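Local coordinates for outer surface protein (Bacillus cereus ATCC 14579, PDB 1X7F) that is of unknown function but probably acts as a 6-phospho-N-acetylmuramidase, a glycosidase cleaving 6-phospho-N-acetylmuramyl sugars, at residues V274-E279 / N359-I364; V324-G329 / E344-L349; T281-R286 / Y316-R321; T300-R305 / K350-D355. All coordinates share one frame; numbering follows the deposited sequence.

Contact 1. Residues V274-E279 / N359-I364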
loop_
_atom_site.group_PDB
_atom_site.type_symbol
_atom_site.label_atom_id
_atom_site.label_comp_id
_atom_site.label_asym_id
_atom_site.label_seq_id
_atom_site.Cartn_x
_atom_site.Cartn_y
_atom_site.Cartn_z
ATOM N N VAL A 274 -8.521 14.408 -6.695
ATOM C CA VAL A 274 -9.511 15.490 -6.659
ATOM C C VAL A 274 -10.202 15.609 -8.035
ATOM O O VAL A 274 -9.565 15.449 -9.090
ATOM C CB VAL A 274 -8.864 16.859 -6.231
ATOM C CG1 VAL A 274 -7.807 17.330 -7.254
ATOM C CG2 VAL A 274 -9.920 17.964 -6.029
ATOM N N HIS A 275 -11.509 15.852 -8.000
ATOM C CA HIS A 275 -12.284 16.215 -9.172
ATOM C C HIS A 275 -12.780 17.645 -8.979
ATOM O O HIS A 275 -13.463 17.946 -8.004
ATOM C CB HIS A 275 -13.487 15.279 -9.353
ATOM C CG HIS A 275 -13.122 13.832 -9.496
ATOM N ND1 HIS A 275 -12.832 13.252 -10.713
ATOM C CD2 HIS A 275 -13.012 12.843 -8.575
ATOM C CE1 HIS A 275 -12.548 11.972 -10.536
ATOM N NE2 HIS A 275 -12.657 11.697 -9.247
ATOM N N PHE A 276 -12.437 18.520 -9.913
ATOM C CA PHE A 276 -12.872 19.905 -9.862
ATOM C C PHE A 276 -14.312 20.134 -10.296
ATOM O O PHE A 276 -14.810 19.448 -11.182
ATOM C CB PHE A 276 -11.923 20.777 -10.688
ATOM C CG PHE A 276 -10.562 20.875 -10.100
ATOM C CD1 PHE A 276 -9.472 20.249 -10.720
ATOM C CD2 PHE A 276 -10.365 21.552 -8.896
ATOM C CE1 PHE A 276 -8.199 20.322 -10.153
ATOM C CE2 PHE A 276 -9.107 21.627 -8.326
ATOM C CZ PHE A 276 -8.019 21.013 -8.952
ATOM N N VAL A 277 -14.975 21.110 -9.668
ATOM C CA VAL A 277 -16.264 21.593 -10.181
ATOM C C VAL A 277 -16.027 22.448 -11.427
ATOM O O VAL A 277 -14.936 23.010 -11.594
ATOM C CB VAL A 277 -17.085 22.396 -9.120
ATOM C CG1 VAL A 277 -17.305 21.568 -7.864
ATOM C CG2 VAL A 277 -16.429 23.766 -8.792
ATOM N N ASP A 278 -17.036 22.545 -12.291
ATOM C CA ASP A 278 -16.957 23.357 -13.516
ATOM C C ASP A 278 -16.543 24.814 -13.273
ATOM O O ASP A 278 -15.868 25.431 -14.101
ATOM C CB ASP A 278 -18.302 23.340 -14.257
ATOM C CG ASP A 278 -18.635 21.973 -14.855
ATOM O OD1 ASP A 278 -17.723 21.120 -14.999
ATOM O OD2 ASP A 278 -19.797 21.667 -15.217
ATOM N N GLU A 279 -16.944 25.344 -12.126
ATOM C CA GLU A 279 -16.743 26.746 -11.792
ATOM C C GLU A 279 -15.344 27.078 -11.242
ATOM O O GLU A 279 -15.024 28.260 -11.067
ATOM C CB GLU A 279 -17.823 27.201 -10.799
ATOM C CG GLU A 279 -19.263 27.063 -11.321
ATOM C CD GLU A 279 -19.746 25.609 -11.417
ATOM O OE1 GLU A 279 -19.420 24.788 -10.523
ATOM O OE2 GLU A 279 -20.457 25.288 -12.399
ATOM N N ASN A 359 -15.677 29.273 -1.315
ATOM C CA ASN A 359 -16.040 28.728 -2.629
ATOM C C ASN A 359 -15.766 27.220 -2.657
ATOM O O ASN A 359 -14.732 26.774 -2.156
ATOM C CB ASN A 359 -15.229 29.404 -3.743
ATOM C CG ASN A 359 -15.624 30.865 -3.989
ATOM O OD1 ASN A 359 -14.920 31.569 -4.706
ATOM N ND2 ASN A 359 -16.738 31.323 -3.407
ATOM N N ILE A 360 -16.664 26.421 -3.225
ATOM C CA ILE A 360 -16.323 24.993 -3.425
ATOM C C ILE A 360 -15.485 24.842 -4.696
ATOM O O ILE A 360 -15.838 25.376 -5.744
ATOM C CB ILE A 360 -17.563 24.022 -3.461
ATOM C CG1 ILE A 360 -17.065 22.584 -3.735
ATOM C CG2 ILE A 360 -18.610 24.473 -4.518
ATOM C CD1 ILE A 360 -18.120 21.504 -3.676
ATOM N N VAL A 361 -14.387 24.099 -4.592
ATOM C CA VAL A 361 -13.404 23.999 -5.679
ATOM C C VAL A 361 -13.480 22.632 -6.359
ATOM O O VAL A 361 -13.397 22.532 -7.582
ATOM C CB VAL A 361 -11.974 24.320 -5.152
ATOM C CG1 VAL A 361 -10.901 23.935 -6.145
ATOM C CG2 VAL A 361 -11.859 25.814 -4.837
ATOM N N GLY A 362 -13.668 21.583 -5.555
ATOM C CA GLY A 362 -13.764 20.230 -6.053
ATOM C C GLY A 362 -14.106 19.248 -4.960
ATOM O O GLY A 362 -14.510 19.633 -3.862
ATOM N N THR A 363 -13.980 17.959 -5.275
ATOM C CA THR A 363 -14.243 16.907 -4.305
ATOM C C THR A 363 -13.177 15.831 -4.435
ATOM O O THR A 363 -12.754 15.498 -5.542
ATOM C CB THR A 363 -15.624 16.236 -4.508
ATOM O OG1 THR A 363 -15.778 15.837 -5.879
ATOM C CG2 THR A 363 -16.794 17.185 -4.233
ATOM N N ILE A 364 -12.745 15.302 -3.295
ATOM C CA ILE A 364 -11.903 14.118 -3.276
ATOM C C ILE A 364 -12.753 12.936 -3.742
ATOM O O ILE A 364 -13.914 12.816 -3.360
ATOM C CB ILE A 364 -11.344 13.866 -1.843
ATOM C CG1 ILE A 364 -10.551 15.082 -1.311
ATOM C CG2 ILE A 364 -10.561 12.510 -1.769
ATOM C CD1 ILE A 364 -9.532 15.690 -2.287
HETATM O O HOH W 1 -16.323 17.752 -7.696
#

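Contact 2. Residues V324-G329 / E344-L349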
loop_
_atom_site.group_PDB
_atom_site.type_symbol
_atom_site.label_atom_id
_atom_site.label_comp_id
_atom_site.label_asym_id
_atom_site.label_seq_id
_atom_site.Cartn_x
_atom_site.Cartn_y
_atom_site.Cartn_z
ATOM N N VAL A 324 -22.451 26.063 -1.286
ATOM C CA VAL A 324 -23.293 24.903 -1.007
ATOM C C VAL A 324 -22.941 24.328 0.371
ATOM O O VAL A 324 -21.862 24.621 0.936
ATOM C CB VAL A 324 -23.170 23.788 -2.118
ATOM C CG1 VAL A 324 -23.688 24.287 -3.471
ATOM C CG2 VAL A 324 -21.732 23.260 -2.248
ATOM N N LEU A 325 -23.868 23.535 0.903
ATOM C CA LEU A 325 -23.654 22.761 2.119
ATOM C C LEU A 325 -22.269 22.142 2.100
ATOM O O LEU A 325 -21.875 21.527 1.116
ATOM C CB LEU A 325 -24.717 21.652 2.232
ATOM C CG LEU A 325 -24.756 20.781 3.496
ATOM C CD1 LEU A 325 -25.235 21.626 4.699
ATOM C CD2 LEU A 325 -25.664 19.536 3.292
ATOM N N GLN A 326 -21.527 22.304 3.188
ATOM C CA GLN A 326 -20.177 21.755 3.251
ATOM C C GLN A 326 -20.263 20.313 3.686
ATOM O O GLN A 326 -20.907 20.011 4.689
ATOM C CB GLN A 326 -19.293 22.563 4.197
ATOM C CG GLN A 326 -19.226 24.033 3.859
ATOM C CD GLN A 326 -18.414 24.797 4.872
ATOM O OE1 GLN A 326 -17.192 24.610 4.970
ATOM N NE2 GLN A 326 -19.078 25.666 5.628
ATOM N N GLU A 327 -19.648 19.426 2.906
ATOM C CA GLU A 327 -19.756 17.993 3.121
ATOM C C GLU A 327 -18.390 17.346 3.008
ATOM O O GLU A 327 -17.544 17.839 2.276
ATOM C CB GLU A 327 -20.733 17.374 2.113
ATOM C CG GLU A 327 -22.125 18.004 2.157
ATOM C CD GLU A 327 -23.144 17.229 1.349
ATOM O OE1 GLU A 327 -23.521 17.713 0.261
ATOM O OE2 GLU A 327 -23.562 16.130 1.798
ATOM N N ARG A 328 -18.183 16.256 3.755
ATOM C CA ARG A 328 -16.934 15.481 3.743
ATOM C C ARG A 328 -16.400 15.239 2.321
ATOM O O ARG A 328 -17.121 14.721 1.463
ATOM C CB ARG A 328 -17.139 14.129 4.465
ATOM C CG ARG A 328 -15.841 13.304 4.664
ATOM C CD ARG A 328 -16.026 12.032 5.577
ATOM N NE ARG A 328 -14.770 11.267 5.678
ATOM C CZ ARG A 328 -13.792 11.496 6.568
ATOM N NH1 ARG A 328 -12.686 10.755 6.555
ATOM N NH2 ARG A 328 -13.903 12.468 7.462
ATOM N N GLY A 329 -15.142 15.627 2.096
ATOM C CA GLY A 329 -14.449 15.371 0.840
ATOM C C GLY A 329 -14.366 16.581 -0.067
ATOM O O GLY A 329 -13.656 16.552 -1.082
ATOM N N GLU A 344 -7.473 30.497 2.062
ATOM C CA GLU A 344 -7.256 29.314 2.896
ATOM C C GLU A 344 -7.980 28.161 2.234
ATOM O O GLU A 344 -9.198 28.215 2.037
ATOM C CB GLU A 344 -7.718 29.493 4.368
ATOM C CG GLU A 344 -7.562 28.228 5.224
ATOM C CD GLU A 344 -7.879 28.428 6.710
ATOM O OE1 GLU A 344 -7.223 29.243 7.380
ATOM O OE2 GLU A 344 -8.772 27.737 7.234
ATOM N N LEU A 345 -7.215 27.136 1.874
ATOM C CA LEU A 345 -7.748 25.921 1.286
ATOM C C LEU A 345 -8.081 24.924 2.396
ATOM O O LEU A 345 -7.300 24.747 3.331
ATOM C CB LEU A 345 -6.729 25.309 0.309
ATOM C CG LEU A 345 -7.149 24.031 -0.429
ATOM C CD1 LEU A 345 -6.612 24.053 -1.848
ATOM C CD2 LEU A 345 -6.718 22.726 0.304
ATOM N N GLN A 346 -9.243 24.287 2.280
ATOM C CA GLN A 346 -9.688 23.301 3.251
ATOM C C GLN A 346 -10.212 22.073 2.542
ATOM O O GLN A 346 -10.646 22.146 1.393
ATOM C CB GLN A 346 -10.797 23.873 4.147
ATOM C CG GLN A 346 -10.429 25.152 4.893
ATOM C CD GLN A 346 -11.636 25.832 5.515
ATOM O OE1 GLN A 346 -12.784 25.419 5.281
ATOM N NE2 GLN A 346 -11.386 26.879 6.304
ATOM N N ILE A 347 -10.147 20.940 3.230
ATOM C CA ILE A 347 -10.837 19.746 2.801
ATOM C C ILE A 347 -11.790 19.428 3.947
ATOM O O ILE A 347 -11.376 19.355 5.093
ATOM C CB ILE A 347 -9.863 18.562 2.496
ATOM C CG1 ILE A 347 -8.813 18.973 1.448
ATOM C CG2 ILE A 347 -10.675 17.329 2.024
ATOM C CD1 ILE A 347 -7.910 17.836 0.980
ATOM N N ILE A 348 -13.074 19.304 3.631
ATOM C CA ILE A 348 -14.095 19.135 4.651
ATOM C C ILE A 348 -14.070 17.697 5.181
ATOM O O ILE A 348 -13.953 16.750 4.400
ATOM C CB ILE A 348 -15.504 19.525 4.078
ATOM C CG1 ILE A 348 -15.494 20.940 3.453
ATOM C CG2 ILE A 348 -16.588 19.417 5.151
ATOM C CD1 ILE A 348 -14.820 22.052 4.312
ATOM N N LEU A 349 -14.162 17.556 6.505
ATOM C CA LEU A 349 -14.194 16.257 7.167
ATOM C C LEU A 349 -15.573 15.914 7.709
ATOM O O LEU A 349 -15.929 14.741 7.762
ATOM C CB LEU A 349 -13.162 16.195 8.305
ATOM C CG LEU A 349 -11.700 16.377 7.899
ATOM C CD1 LEU A 349 -10.812 16.492 9.145
ATOM C CD2 LEU A 349 -11.225 15.240 6.992
#

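Contact 3. Residues T281-R286 / Y316-R321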
loop_
_atom_site.group_PDB
_atom_site.type_symbol
_atom_site.label_atom_id
_atom_site.label_comp_id
_atom_site.label_asym_id
_atom_site.label_seq_id
_atom_site.Cartn_x
_atom_site.Cartn_y
_atom_site.Cartn_z
ATOM N N THR A 281 -11.726 28.180 -10.707
ATOM C CA THR A 281 -10.871 29.090 -11.491
ATOM C C THR A 281 -9.456 28.519 -11.572
ATOM O O THR A 281 -9.103 27.630 -10.792
ATOM C CB THR A 281 -10.825 30.520 -10.891
ATOM O OG1 THR A 281 -10.223 30.474 -9.587
ATOM C CG2 THR A 281 -12.245 31.098 -10.661
ATOM N N GLU A 282 -8.661 29.047 -12.498
ATOM C CA GLU A 282 -7.270 28.662 -12.660
ATOM C C GLU A 282 -6.445 28.822 -11.390
ATOM O O GLU A 282 -5.598 27.986 -11.091
ATOM C CB GLU A 282 -6.619 29.442 -13.817
ATOM C CG GLU A 282 -7.063 28.985 -15.202
ATOM C CD GLU A 282 -7.061 27.471 -15.357
ATOM O OE1 GLU A 282 -8.144 26.898 -15.616
ATOM O OE2 GLU A 282 -5.991 26.840 -15.199
ATOM N N VAL A 283 -6.688 29.895 -10.648
ATOM C CA VAL A 283 -5.942 30.144 -9.428
ATOM C C VAL A 283 -6.350 29.145 -8.329
ATOM O O VAL A 283 -5.513 28.702 -7.554
ATOM C CB VAL A 283 -6.055 31.628 -8.962
ATOM C CG1 VAL A 283 -7.472 31.965 -8.543
ATOM C CG2 VAL A 283 -5.100 31.911 -7.811
ATOM N N GLU A 284 -7.630 28.782 -8.289
ATOM C CA GLU A 284 -8.123 27.780 -7.343
ATOM C C GLU A 284 -7.509 26.411 -7.634
ATOM O O GLU A 284 -7.121 25.705 -6.712
ATOM C CB GLU A 284 -9.662 27.704 -7.361
ATOM C CG GLU A 284 -10.334 28.855 -6.640
ATOM C CD GLU A 284 -11.817 29.012 -6.964
ATOM O OE1 GLU A 284 -12.367 28.237 -7.785
ATOM O OE2 GLU A 284 -12.439 29.931 -6.387
ATOM N N LYS A 285 -7.410 26.058 -8.915
ATOM C CA LYS A 285 -6.775 24.809 -9.329
ATOM C C LYS A 285 -5.268 24.787 -9.036
ATOM O O LYS A 285 -4.746 23.759 -8.658
ATOM C CB LYS A 285 -7.012 24.550 -10.817
ATOM C CG LYS A 285 -8.464 24.277 -11.186
ATOM C CD LYS A 285 -8.507 23.756 -12.619
ATOM C CE LYS A 285 -9.924 23.662 -13.149
ATOM N NZ LYS A 285 -9.945 22.913 -14.443
ATOM N N ARG A 286 -4.584 25.921 -9.213
ATOM C CA ARG A 286 -3.150 26.023 -8.894
ATOM C C ARG A 286 -2.910 25.879 -7.389
ATOM O O ARG A 286 -2.008 25.146 -6.975
ATOM C CB ARG A 286 -2.559 27.349 -9.407
ATOM C CG ARG A 286 -1.035 27.432 -9.325
ATOM C CD ARG A 286 -0.404 28.797 -9.713
ATOM N NE ARG A 286 -1.264 29.514 -10.637
ATOM C CZ ARG A 286 -1.764 30.724 -10.433
ATOM N NH1 ARG A 286 -1.448 31.429 -9.349
ATOM N NH2 ARG A 286 -2.560 31.244 -11.353
ATOM N N TYR A 316 -4.758 37.396 -4.514
ATOM C CA TYR A 316 -5.469 36.947 -5.707
ATOM C C TYR A 316 -6.995 37.040 -5.595
ATOM O O TYR A 316 -7.549 37.179 -4.502
ATOM C CB TYR A 316 -5.019 35.531 -6.099
ATOM C CG TYR A 316 -3.591 35.491 -6.632
ATOM C CD1 TYR A 316 -2.493 35.564 -5.758
ATOM C CD2 TYR A 316 -3.337 35.408 -8.002
ATOM C CE1 TYR A 316 -1.194 35.533 -6.230
ATOM C CE2 TYR A 316 -2.038 35.373 -8.487
ATOM C CZ TYR A 316 -0.967 35.433 -7.593
ATOM O OH TYR A 316 0.323 35.426 -8.058
ATOM N N ASP A 317 -7.660 36.948 -6.742
ATOM C CA ASP A 317 -9.078 37.209 -6.848
ATOM C C ASP A 317 -9.837 35.917 -6.667
ATOM O O ASP A 317 -9.668 34.977 -7.436
ATOM C CB ASP A 317 -9.388 37.828 -8.217
ATOM C CG ASP A 317 -10.724 38.577 -8.254
ATOM O OD1 ASP A 317 -11.294 38.680 -9.373
ATOM O OD2 ASP A 317 -11.261 39.109 -7.251
ATOM N N PHE A 318 -10.665 35.874 -5.627
ATOM C CA PHE A 318 -11.510 34.729 -5.354
ATOM C C PHE A 318 -12.931 35.239 -5.233
ATOM O O PHE A 318 -13.447 35.392 -4.114
ATOM C CB PHE A 318 -11.066 34.036 -4.070
ATOM C CG PHE A 318 -9.751 33.342 -4.199
ATOM C CD1 PHE A 318 -8.571 33.986 -3.827
ATOM C CD2 PHE A 318 -9.680 32.053 -4.723
ATOM C CE1 PHE A 318 -7.344 33.345 -3.967
ATOM C CE2 PHE A 318 -8.448 31.417 -4.876
ATOM C CZ PHE A 318 -7.288 32.062 -4.489
ATOM N N PRO A 319 -13.565 35.532 -6.372
ATOM C CA PRO A 319 -14.901 36.108 -6.342
ATOM C C PRO A 319 -15.887 35.143 -5.703
ATOM O O PRO A 319 -15.758 33.915 -5.843
ATOM C CB PRO A 319 -15.225 36.343 -7.827
ATOM C CG PRO A 319 -13.873 36.372 -8.507
ATOM C CD PRO A 319 -13.084 35.337 -7.756
ATOM N N VAL A 320 -16.833 35.707 -4.967
ATOM C CA VAL A 320 -17.928 34.954 -4.372
ATOM C C VAL A 320 -18.781 34.325 -5.487
ATOM O O VAL A 320 -19.102 34.989 -6.472
ATOM C CB VAL A 320 -18.788 35.887 -3.457
ATOM C CG1 VAL A 320 -19.977 35.157 -2.911
ATOM C CG2 VAL A 320 -17.958 36.432 -2.289
ATOM N N ARG A 321 -19.096 33.039 -5.362
ATOM C CA ARG A 321 -20.129 32.421 -6.210
ATOM C C ARG A 321 -21.132 31.628 -5.379
ATOM O O ARG A 321 -21.347 31.956 -4.231
ATOM C CB ARG A 321 -19.543 31.613 -7.373
ATOM C CG ARG A 321 -18.223 30.944 -7.101
ATOM C CD ARG A 321 -17.623 30.224 -8.307
ATOM N NE ARG A 321 -16.916 29.038 -7.829
ATOM C CZ ARG A 321 -15.603 28.954 -7.642
ATOM N NH1 ARG A 321 -14.816 29.985 -7.938
ATOM N NH2 ARG A 321 -15.077 27.827 -7.158
HETATM O O HOH W 2 -10.472 32.802 -8.487
#

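Contact 4. Residues T300-R305 / K350-D355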
loop_
_atom_site.group_PDB
_atom_site.type_symbol
_atom_site.label_atom_id
_atom_site.label_comp_id
_atom_site.label_asym_id
_atom_site.label_seq_id
_atom_site.Cartn_x
_atom_site.Cartn_y
_atom_site.Cartn_z
ATOM N N THR A 300 -8.699 20.802 13.731
ATOM C CA THR A 300 -10.124 20.819 13.999
ATOM C C THR A 300 -10.708 19.560 13.356
ATOM O O THR A 300 -10.209 19.105 12.315
ATOM C CB THR A 300 -10.752 22.094 13.411
ATOM O OG1 THR A 300 -12.127 21.854 13.080
ATOM C CG2 THR A 300 -10.096 22.442 12.059
ATOM N N GLU A 301 -11.755 18.993 13.961
ATOM C CA GLU A 301 -12.346 17.754 13.432
ATOM C C GLU A 301 -13.254 17.999 12.228
ATOM O O GLU A 301 -13.693 17.051 11.584
ATOM C CB GLU A 301 -13.088 16.964 14.522
ATOM C CG GLU A 301 -14.318 17.664 15.103
ATOM C CD GLU A 301 -14.899 16.925 16.300
ATOM O OE1 GLU A 301 -14.770 15.681 16.338
ATOM O OE2 GLU A 301 -15.474 17.572 17.210
ATOM N N TYR A 302 -13.504 19.269 11.909
ATOM C CA TYR A 302 -14.415 19.625 10.831
ATOM C C TYR A 302 -13.758 19.724 9.466
ATOM O O TYR A 302 -14.423 19.587 8.447
ATOM C CB TYR A 302 -15.176 20.929 11.167
ATOM C CG TYR A 302 -16.224 20.727 12.241
ATOM C CD1 TYR A 302 -15.900 20.864 13.600
ATOM C CD2 TYR A 302 -17.536 20.367 11.905
ATOM C CE1 TYR A 302 -16.859 20.658 14.601
ATOM C CE2 TYR A 302 -18.511 20.181 12.892
ATOM C CZ TYR A 302 -18.166 20.316 14.238
ATOM O OH TYR A 302 -19.118 20.120 15.220
ATOM N N MET A 303 -12.456 19.977 9.435
ATOM C CA MET A 303 -11.764 20.146 8.163
ATOM C C MET A 303 -10.249 20.102 8.305
ATOM O O MET A 303 -9.692 20.342 9.386
ATOM C CB MET A 303 -12.233 21.420 7.426
ATOM C CG MET A 303 -11.491 22.719 7.777
ATOM S SD MET A 303 -12.204 23.642 9.134
ATOM C CE MET A 303 -13.612 24.445 8.427
ATOM N N VAL A 304 -9.594 19.758 7.203
ATOM C CA VAL A 304 -8.148 19.863 7.089
ATOM C C VAL A 304 -7.881 21.278 6.606
ATOM O O VAL A 304 -8.388 21.671 5.560
ATOM C CB VAL A 304 -7.612 18.844 6.055
ATOM C CG1 VAL A 304 -6.125 19.100 5.734
ATOM C CG2 VAL A 304 -7.835 17.423 6.537
ATOM N N ARG A 305 -7.117 22.046 7.373
ATOM C CA ARG A 305 -6.777 23.426 7.027
ATOM C C ARG A 305 -5.353 23.502 6.488
ATOM O O ARG A 305 -4.386 23.214 7.210
ATOM C CB ARG A 305 -6.865 24.348 8.242
ATOM C CG ARG A 305 -8.205 24.343 8.979
ATOM C CD ARG A 305 -8.231 25.293 10.183
ATOM N NE ARG A 305 -8.074 26.702 9.797
ATOM C CZ ARG A 305 -7.635 27.655 10.609
ATOM N NH1 ARG A 305 -7.315 27.362 11.866
ATOM N NH2 ARG A 305 -7.514 28.913 10.174
ATOM N N LYS A 350 -16.336 16.941 8.105
ATOM C CA LYS A 350 -17.679 16.800 8.694
ATOM C C LYS A 350 -18.597 17.888 8.135
ATOM O O LYS A 350 -18.147 18.998 7.835
ATOM C CB LYS A 350 -17.656 16.984 10.226
ATOM C CG LYS A 350 -16.858 15.980 11.016
ATOM C CD LYS A 350 -16.965 16.232 12.544
ATOM C CE LYS A 350 -18.422 16.347 12.980
ATOM N NZ LYS A 350 -18.686 15.783 14.322
ATOM N N GLU A 351 -19.888 17.582 8.061
ATOM C CA GLU A 351 -20.870 18.500 7.494
ATOM C C GLU A 351 -20.943 19.819 8.279
ATOM O O GLU A 351 -20.922 19.813 9.512
ATOM C CB GLU A 351 -22.264 17.828 7.429
ATOM C CG GLU A 351 -23.332 18.703 6.760
ATOM C CD GLU A 351 -24.714 18.085 6.768
ATOM O OE1 GLU A 351 -24.840 16.908 6.370
ATOM O OE2 GLU A 351 -25.681 18.775 7.174
ATOM N N MET A 352 -21.038 20.933 7.554
ATOM C CA MET A 352 -21.270 22.259 8.137
ATOM C C MET A 352 -22.267 23.009 7.252
ATOM O O MET A 352 -22.338 22.739 6.049
ATOM C CB MET A 352 -19.974 23.065 8.256
ATOM C CG MET A 352 -18.937 22.480 9.223
ATOM S SD MET A 352 -17.337 23.242 8.946
ATOM C CE MET A 352 -16.708 22.304 7.559
ATOM N N PRO A 353 -23.058 23.920 7.840
ATOM C CA PRO A 353 -23.987 24.752 7.064
ATOM C C PRO A 353 -23.269 25.563 5.992
ATOM O O PRO A 353 -22.073 25.854 6.132
ATOM C CB PRO A 353 -24.591 25.681 8.132
ATOM C CG PRO A 353 -24.534 24.866 9.383
ATOM C CD PRO A 353 -23.177 24.190 9.286
ATOM N N ILE A 354 -23.989 25.913 4.929
ATOM C CA ILE A 354 -23.498 26.844 3.912
ATOM C C ILE A 354 -22.735 28.022 4.551
ATOM O O ILE A 354 -23.191 28.617 5.535
ATOM C CB ILE A 354 -24.678 27.390 3.066
ATOM C CG1 ILE A 354 -25.226 26.314 2.119
ATOM C CG2 ILE A 354 -24.236 28.579 2.237
ATOM C CD1 ILE A 354 -26.637 26.688 1.501
ATOM N N ASP A 355 -21.573 28.347 3.993
ATOM C CA ASP A 355 -20.824 29.524 4.430
ATOM C C ASP A 355 -20.445 30.275 3.168
ATOM O O ASP A 355 -19.621 29.810 2.378
ATOM C CB ASP A 355 -19.584 29.119 5.258
ATOM C CG ASP A 355 -18.874 30.315 5.891
ATOM O OD1 ASP A 355 -18.187 30.123 6.915
ATOM O OD2 ASP A 355 -18.928 31.481 5.438
HETATM O O HOH W 3 -18.447 16.686 16.999
#

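Contact 1. Residues V274-E279 / N359-I364
His275 and Thr363 form an antiparallel hydrogen-bonded pair: His275 N gives a nearly straight bond to Thr363 O (2.8 Å, 174° at the hydrogen), and Thr363 N returns one to His275 O. A third backbone bond, from Val277 N to Val361 O at 3.0 Å, carries the pairing one residue beyond the end of strand 270-276. A water bridges the first pair, donating to His275 O and hydrogen-bonding Thr363 OG1.

Among the apolar contacts, Phe276 and Val361 run side by side in the same direction, with CG1 of Val361, held anti to its own backbone N (chi1 167°), 3.6 Å from Phe276 CE2. Val277 CG1 meets Ile360 CG1 at 4.3 Å, and Val274 CB meets Ile364 CD1 at 4.2 Å.

Carbonyl oxygens touch carbon as well. Val361 O lies in the plane of the Phe276 ring at its edge, 3.4 Å from CD2, and Val277 CG2 packs on Ile360 O. Where Phe276 comes opposite Gly362, a non-hydrogen-bonded pair, the strands draw close, CA to CA 3.9 Å, and Gly362 CA packs close to His275 O.

Val361 and Gly362 together face Val331, a classic beta bulge in strand 358-364, which lies between strands 270-276 and 330-334 of the C-terminal domain's mixed sheet.

Contact 2. Residues V324-G329 / E344-L349
The loop entering strand 330-334 packs against the end of strand 345-348, the antiparallel neighbour of strand 330-334 in the mixed sheet, and Gly329 N donates a 2.8 Å hydrogen bond to Ile348 O just ahead of strand 330-334. One residue earlier, Arg328 CA approaches the same oxygen in a CA-H...O contact of 3.3 Å.

Arg328 makes the polar side-chain contact. Its chain is extended from CG to NE and lays CB, CG and CD along Leu349 O, after which the guanidinium turns back so that NH2 reaches that oxygen at 3.1 Å. The bond lies in the carbonyl plane on a lone pair, and the oxygen is at the guanidinium edge, only 8° out of its plane. NH1 has its own partner, a salt bridge to Asp373, so the group is held at two of its nitrogens.

Ile348 packs against the loop backbone. Its CB comes to 3.2 Å from Glu327 O, and CD1 meets Gln326 OE1 at 3.6 Å where the two side chains cross at about a right angle. That amide oxygen accepts from Lys358 NZ, and the amide nitrogen donates to Pro353 O, which fixes the rotation of the Gln326 end.

Strand 303-306 flanks Ile348 through Met303, strand 330-334 does so through Gln330 and Val332, and Ile347 touches Ile364 of strand 358-364.

Contact 3. Residues T281-R286 / Y316-R321
Glu284 and Arg321 make the tight part of this contact. The guanidinium meets the carboxylate end-on with two nitrogens, NH2 to OE1 and NH1 to OE2, both at 2.8 Å, although the two planes are turned 60° apart. NH1 also has a weak bond to OE1. Thr281 N donates to OE1 at 3.0 Å, reaching it from the face opposite to that used by Arg321 NH2. OE1 is thus gripped from both sides, and the surrounding donors would be expected to favour the ionised form of this buried glutamate. Arg321 NH2 is shared with Ile360 O of strand 358-364.

Nearer the helix backbone, Glu284 CG lies at the edge of the Phe318 ring, 3.6 Å from CE2, and Val283 CG1 reaches the same carbon at 3.8 Å.

Toward the surface the fit loosens. Val283 CG2 stands 3.9 Å from Tyr316 CD2, and Arg286 NH1 comes no nearer to Tyr316 CE2 than 4.1 Å. Near the helix start, a water spans Thr281 OG1 and Asp317 O.

Thr281 and Glu284 form a capping box at the start of helix 282-289, with a weak Glu284 N to Thr281 OG1 bond (3.4 Å) and the carboxylate doubling as the salt-bridge partner of the 316-321 loop.

Contact 4. Residues T300-R305 / K350-D355
An ST turn leads into edge strand 303-306 of the mixed sheet, and Tyr302 of that turn packs on the loop that leaves strand 345-348. Lys350 N donates to Tyr302 O at 3.3 Å, from above the carbonyl plane.

Lys350 CD lies over one face of the Tyr302 ring, 4.2 Å above the plane and offset toward the rim; Lys350 CE comes to 3.8 Å from Tyr302 CE2. Lys350 CG also rests on Glu301 O at 3.4 Å. Met352 joins the ring obliquely: CG is 3.7 Å from Tyr302 CD2, and SD stands 5.1 Å from the ring centroid, 56° off the normal, in a Met-aromatic contact. Within the turn, Thr300 OG1 accepts from Tyr302 N and sits in the plane of the ring at its edge.

The charged ends of Glu301 and Lys350 stay beyond salt-bridge distance, bridged by a water that accepts from Lys350 NZ and donates weakly to Glu301 OE2. Met303 and Met352 cross at about a right angle, their CE methyls 3.9 Å apart.

How the contacts relate
From the N-terminal side, strand 270-276 opens the longest loop, which contact 1 closes at strand 358-364; the other three contacts nest within it. Helix 282-289 follows that first strand, and contact 3 ties its start to the 316-321 loop, beside strand 358-364, where it meets contact 1. Contact 4 begins later, at 300-305, and closes at 350-355, so contacts 3 and 4 cross along the chain, although they do not touch. Contact 2, between 324-329 and 344-349, follows contact 3 in series and nests inside contact 4. Backbone bonds such as Gly329 O with Ile364 N, and Ile347 O with Val304 N, probably join neighbouring contacts, linking strands 358-364, 345-348 and 303-306 and the loop entering strand 330-334.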